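Local coordinates for protein Alpha/beta hydrolase (Paenibacillus sp. VTT E-133280, PDB 6TJ2) that is an extracellular esterase that probably hydrolyses methyl salicylate to salicylic acid, like its tobacco homologue SABP2, at residues G81-I95 with P204-L216. Sequence-based numbering, arbitrary orientation.
Sequences GHGADKNNNVTHEQI and PEPATPLFEKLDL
Leu-214 lays its CD2 methyl over the centre of one face of the His-92 imidazole, a CH-pi contact 3.8 Å from CD2 to the ring centroid. With CG anti to the backbone N (chi1 -152°), the ring of His-92 reaches this leucine, and the ring's NE2 is hydrogen-bonded to Ser-121 OG, which helps fix its rotation. The backbone here is gripped too: Glu-212, extended beyond CG, brings the syn lone pair of OE1 to His-92 N at 2.7 Å. A carboxylate suits the first turn of a helix, where amides lack helical acceptors; its OE2 accepts a hydrogen bond from a water that accepts from Glu-93 N, while Thr-91 and Gln-94 close a capping box.

Two prolines fill the middle, rigid apolar wedges with no N-H to satisfy. Pro-206 CB meets Val-90 CG1 at 3.7 Å, and Pro-209 CG lies the same distance from Ile-95 CD1. Beside them, a water accepts from Thr-208 N and lies within donating distance of Asn-88 O and Val-90 O.

At the other end His-82 NE2 donates to Glu-205 OE2 (2.7 Å, 166°); the oxygen lies in the ring plane, but the donor meets it on the syn side, tilted 35° out of the carboxylate plane. ND1 donates to Ala-80 O and Trp-54 N to Glu-205 OE1, fixing both groups in a buried place. With both ring nitrogens facing acceptors, the imidazole is probably protonated, and the carboxylate would favour that charge. A leucine in place of Glu-205 would probably leave His-82 NE2 and Trp-54 N without their acceptor.

In this alpha/beta hydrolase fold, helix 92-105, flanking the parallel sheet, thus meets the small separate pair of strands 174-175 and 205-206, while His-92, Ile-95 and Leu-214 pack against helix 119-129.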
# COMPACT_ATOMS: atom_id res chain seq x y z
N GLY A 81 -29.43 -9.69 18.17
CA GLY A 81 -30.02 -8.93 17.07
C GLY A 81 -29.49 -9.32 15.70
O GLY A 81 -29.80 -8.65 14.71
N HIS A 82 -28.72 -10.40 15.64
CA HIS A 82 -28.14 -10.91 14.39
C HIS A 82 -28.47 -12.39 14.25
O HIS A 82 -28.91 -13.04 15.21
CB HIS A 82 -26.63 -10.66 14.35
CG HIS A 82 -26.29 -9.21 14.32
ND1 HIS A 82 -26.51 -8.36 15.40
CD2 HIS A 82 -25.72 -8.48 13.36
CE1 HIS A 82 -26.09 -7.12 15.04
NE2 HIS A 82 -25.60 -7.17 13.80
N GLY A 83 -28.35 -12.88 13.05
CA GLY A 83 -28.81 -14.25 12.74
C GLY A 83 -30.28 -14.35 12.96
O GLY A 83 -31.05 -13.48 12.50
N ALA A 84 -30.72 -15.41 13.59
CA ALA A 84 -32.15 -15.62 13.82
C ALA A 84 -32.67 -14.74 14.95
O ALA A 84 -33.88 -14.69 15.13
CB ALA A 84 -32.39 -17.10 14.05
N ASP A 85 -31.85 -14.06 15.74
CA ASP A 85 -32.33 -13.23 16.89
C ASP A 85 -32.84 -11.87 16.37
O ASP A 85 -32.03 -11.05 15.96
CB ASP A 85 -31.28 -12.98 17.96
CG ASP A 85 -31.80 -12.25 19.18
OD1 ASP A 85 -32.81 -12.76 19.76
OD2 ASP A 85 -31.30 -11.21 19.56
N LYS A 86 -34.15 -11.64 16.25
CA LYS A 86 -34.73 -10.41 15.65
C LYS A 86 -34.85 -9.35 16.73
O LYS A 86 -35.60 -9.50 17.68
CB LYS A 86 -36.08 -10.73 15.00
CG LYS A 86 -36.83 -9.53 14.44
CD LYS A 86 -36.27 -9.00 13.13
CE LYS A 86 -37.08 -7.83 12.59
NZ LYS A 86 -36.52 -7.18 11.37
N ASN A 87 -34.05 -8.30 16.58
CA ASN A 87 -34.14 -7.16 17.50
C ASN A 87 -33.57 -5.93 16.82
O ASN A 87 -32.36 -5.66 16.92
CB ASN A 87 -33.45 -7.41 18.82
CG ASN A 87 -33.71 -6.31 19.82
OD1 ASN A 87 -34.36 -5.32 19.48
ND2 ASN A 87 -33.12 -6.44 20.98
N ASN A 88 -34.42 -5.21 16.11
CA ASN A 88 -34.00 -3.97 15.41
C ASN A 88 -33.51 -2.90 16.38
O ASN A 88 -32.85 -1.98 15.91
CB ASN A 88 -35.15 -3.47 14.53
CG ASN A 88 -35.39 -4.34 13.30
OD1 ASN A 88 -34.51 -5.10 12.90
ND2 ASN A 88 -36.51 -4.11 12.66
N ASN A 89 -33.81 -3.03 17.66
CA ASN A 89 -33.42 -2.04 18.67
C ASN A 89 -32.30 -2.54 19.56
O ASN A 89 -32.00 -1.93 20.60
CB ASN A 89 -34.64 -1.60 19.48
CG ASN A 89 -35.65 -0.82 18.66
OD1 ASN A 89 -35.34 -0.18 17.67
ND2 ASN A 89 -36.86 -0.74 19.19
N VAL A 90 -31.59 -3.58 19.12
CA VAL A 90 -30.44 -4.11 19.89
C VAL A 90 -29.40 -3.03 20.13
O VAL A 90 -29.20 -2.13 19.29
CB VAL A 90 -29.85 -5.35 19.20
CG1 VAL A 90 -29.06 -4.96 17.97
CG2 VAL A 90 -28.99 -6.12 20.14
N THR A 91 -28.77 -3.10 21.32
CA THR A 91 -27.69 -2.19 21.71
C THR A 91 -26.33 -2.87 21.68
O THR A 91 -26.21 -4.09 21.70
CB THR A 91 -27.92 -1.60 23.09
OG1 THR A 91 -27.76 -2.66 24.03
CG2 THR A 91 -29.30 -0.97 23.19
N HIS A 92 -25.29 -2.05 21.69
CA HIS A 92 -23.90 -2.59 21.76
C HIS A 92 -23.71 -3.37 23.05
O HIS A 92 -23.05 -4.44 23.04
CB HIS A 92 -22.86 -1.44 21.64
CG HIS A 92 -21.57 -1.92 21.06
ND1 HIS A 92 -20.64 -2.59 21.81
CD2 HIS A 92 -21.10 -1.80 19.81
CE1 HIS A 92 -19.59 -2.83 21.05
NE2 HIS A 92 -19.85 -2.42 19.79
N GLU A 93 -24.29 -2.93 24.15
CA GLU A 93 -24.17 -3.66 25.43
C GLU A 93 -24.81 -5.04 25.30
O GLU A 93 -24.25 -5.99 25.81
CB GLU A 93 -24.84 -2.82 26.51
CG GLU A 93 -24.83 -3.47 27.86
CD GLU A 93 -25.45 -2.62 28.95
OE1 GLU A 93 -25.52 -1.38 28.78
OE2 GLU A 93 -25.76 -3.21 30.00
N GLN A 94 -25.95 -5.14 24.66
CA GLN A 94 -26.63 -6.44 24.52
C GLN A 94 -25.79 -7.36 23.62
O GLN A 94 -25.68 -8.56 23.90
CB GLN A 94 -28.04 -6.27 23.94
CG GLN A 94 -29.05 -5.69 24.93
CD GLN A 94 -30.33 -5.31 24.24
OE1 GLN A 94 -30.38 -4.75 23.17
NE2 GLN A 94 -31.44 -5.65 24.90
N ILE A 95 -25.22 -6.83 22.54
CA ILE A 95 -24.33 -7.66 21.66
C ILE A 95 -23.15 -8.13 22.50
O ILE A 95 -22.81 -9.36 22.48
CB ILE A 95 -23.90 -6.80 20.46
CG1 ILE A 95 -25.08 -6.61 19.51
CG2 ILE A 95 -22.70 -7.46 19.78
CD1 ILE A 95 -24.82 -5.65 18.38
N PRO A 204 -30.10 -6.71 6.52
CA PRO A 204 -30.12 -5.36 7.08
C PRO A 204 -29.53 -5.36 8.48
O PRO A 204 -29.68 -6.34 9.23
CB PRO A 204 -31.63 -5.00 7.14
CG PRO A 204 -32.23 -5.86 6.04
CD PRO A 204 -31.47 -7.17 6.12
N GLU A 205 -28.91 -4.26 8.84
CA GLU A 205 -28.20 -4.14 10.11
C GLU A 205 -29.02 -3.30 11.08
O GLU A 205 -29.31 -2.13 10.81
CB GLU A 205 -26.84 -3.47 9.89
CG GLU A 205 -25.98 -3.45 11.16
CD GLU A 205 -25.45 -4.81 11.58
OE1 GLU A 205 -25.71 -5.83 10.92
OE2 GLU A 205 -24.79 -4.88 12.66
N PRO A 206 -29.26 -3.80 12.30
CA PRO A 206 -29.83 -2.94 13.36
C PRO A 206 -28.87 -1.79 13.66
O PRO A 206 -27.67 -2.01 13.86
CB PRO A 206 -29.94 -3.85 14.56
CG PRO A 206 -29.89 -5.26 14.04
CD PRO A 206 -29.05 -5.17 12.77
N ALA A 207 -29.36 -0.54 13.66
CA ALA A 207 -28.46 0.60 13.50
C ALA A 207 -27.88 1.09 14.82
O ALA A 207 -26.82 1.72 14.79
CB ALA A 207 -29.16 1.74 12.81
N THR A 208 -28.54 0.92 15.95
CA THR A 208 -28.09 1.59 17.19
C THR A 208 -26.63 1.31 17.51
O THR A 208 -25.89 2.25 17.81
CB THR A 208 -29.02 1.30 18.36
OG1 THR A 208 -30.32 1.80 18.00
CG2 THR A 208 -28.48 1.82 19.66
N PRO A 209 -26.13 0.07 17.45
CA PRO A 209 -24.77 -0.19 17.88
C PRO A 209 -23.72 0.50 17.01
O PRO A 209 -22.58 0.63 17.50
CB PRO A 209 -24.65 -1.72 17.80
CG PRO A 209 -26.06 -2.20 17.95
CD PRO A 209 -26.88 -1.17 17.18
N LEU A 210 -24.05 0.84 15.80
CA LEU A 210 -23.08 1.52 14.90
C LEU A 210 -22.87 2.96 15.34
O LEU A 210 -21.82 3.53 15.05
CB LEU A 210 -23.58 1.44 13.47
CG LEU A 210 -23.34 0.12 12.74
CD1 LEU A 210 -23.97 -1.06 13.46
CD2 LEU A 210 -23.93 0.24 11.32
N PHE A 211 -23.84 3.58 16.00
CA PHE A 211 -23.81 5.02 16.32
C PHE A 211 -23.57 5.26 17.81
O PHE A 211 -23.32 6.43 18.19
CB PHE A 211 -25.11 5.68 15.89
CG PHE A 211 -25.28 5.72 14.40
CD1 PHE A 211 -24.74 6.77 13.68
CD2 PHE A 211 -25.93 4.72 13.72
CE1 PHE A 211 -24.84 6.81 12.30
CE2 PHE A 211 -26.05 4.78 12.34
CZ PHE A 211 -25.49 5.80 11.63
N GLU A 212 -23.56 4.25 18.66
CA GLU A 212 -23.31 4.44 20.11
C GLU A 212 -21.85 4.77 20.36
O GLU A 212 -20.91 4.12 19.82
CB GLU A 212 -23.72 3.20 20.90
CG GLU A 212 -25.19 2.95 20.97
CD GLU A 212 -25.49 1.70 21.75
OE1 GLU A 212 -25.45 0.61 21.16
OE2 GLU A 212 -25.80 1.83 22.96
N LYS A 213 -21.61 5.77 21.21
CA LYS A 213 -20.27 6.10 21.72
C LYS A 213 -19.80 5.02 22.66
O LYS A 213 -20.60 4.61 23.53
CB LYS A 213 -20.30 7.42 22.47
CG LYS A 213 -20.78 8.57 21.64
CD LYS A 213 -20.21 8.73 20.27
CE LYS A 213 -20.34 10.19 19.88
NZ LYS A 213 -20.19 10.44 18.40
N LEU A 214 -18.60 4.50 22.49
CA LEU A 214 -18.12 3.40 23.34
C LEU A 214 -17.14 3.87 24.40
O LEU A 214 -16.22 4.61 24.09
CB LEU A 214 -17.51 2.35 22.41
CG LEU A 214 -18.44 1.84 21.32
CD1 LEU A 214 -17.70 0.89 20.42
CD2 LEU A 214 -19.65 1.12 21.92
N ASP A 215 -17.33 3.37 25.60
CA ASP A 215 -16.37 3.55 26.70
C ASP A 215 -15.32 2.45 26.59
O ASP A 215 -15.62 1.26 26.86
CB ASP A 215 -17.07 3.51 28.06
CG ASP A 215 -16.13 3.79 29.21
OD1 ASP A 215 -14.86 3.61 29.08
OD2 ASP A 215 -16.69 4.21 30.28
N LEU A 216 -14.12 2.83 26.16
CA LEU A 216 -13.03 1.88 25.83
C LEU A 216 -11.75 2.17 26.60
O LEU A 216 -10.71 1.66 26.25
CB LEU A 216 -12.79 1.92 24.32
CG LEU A 216 -13.95 1.56 23.44
CD1 LEU A 216 -13.61 1.82 21.99
CD2 LEU A 216 -14.30 0.09 23.64
O HOH W 1 -30.26 -1.35 16.82
O HOH W 2 -31.87 0.87 20.17
O HOH W 3 -25.11 -0.11 24.56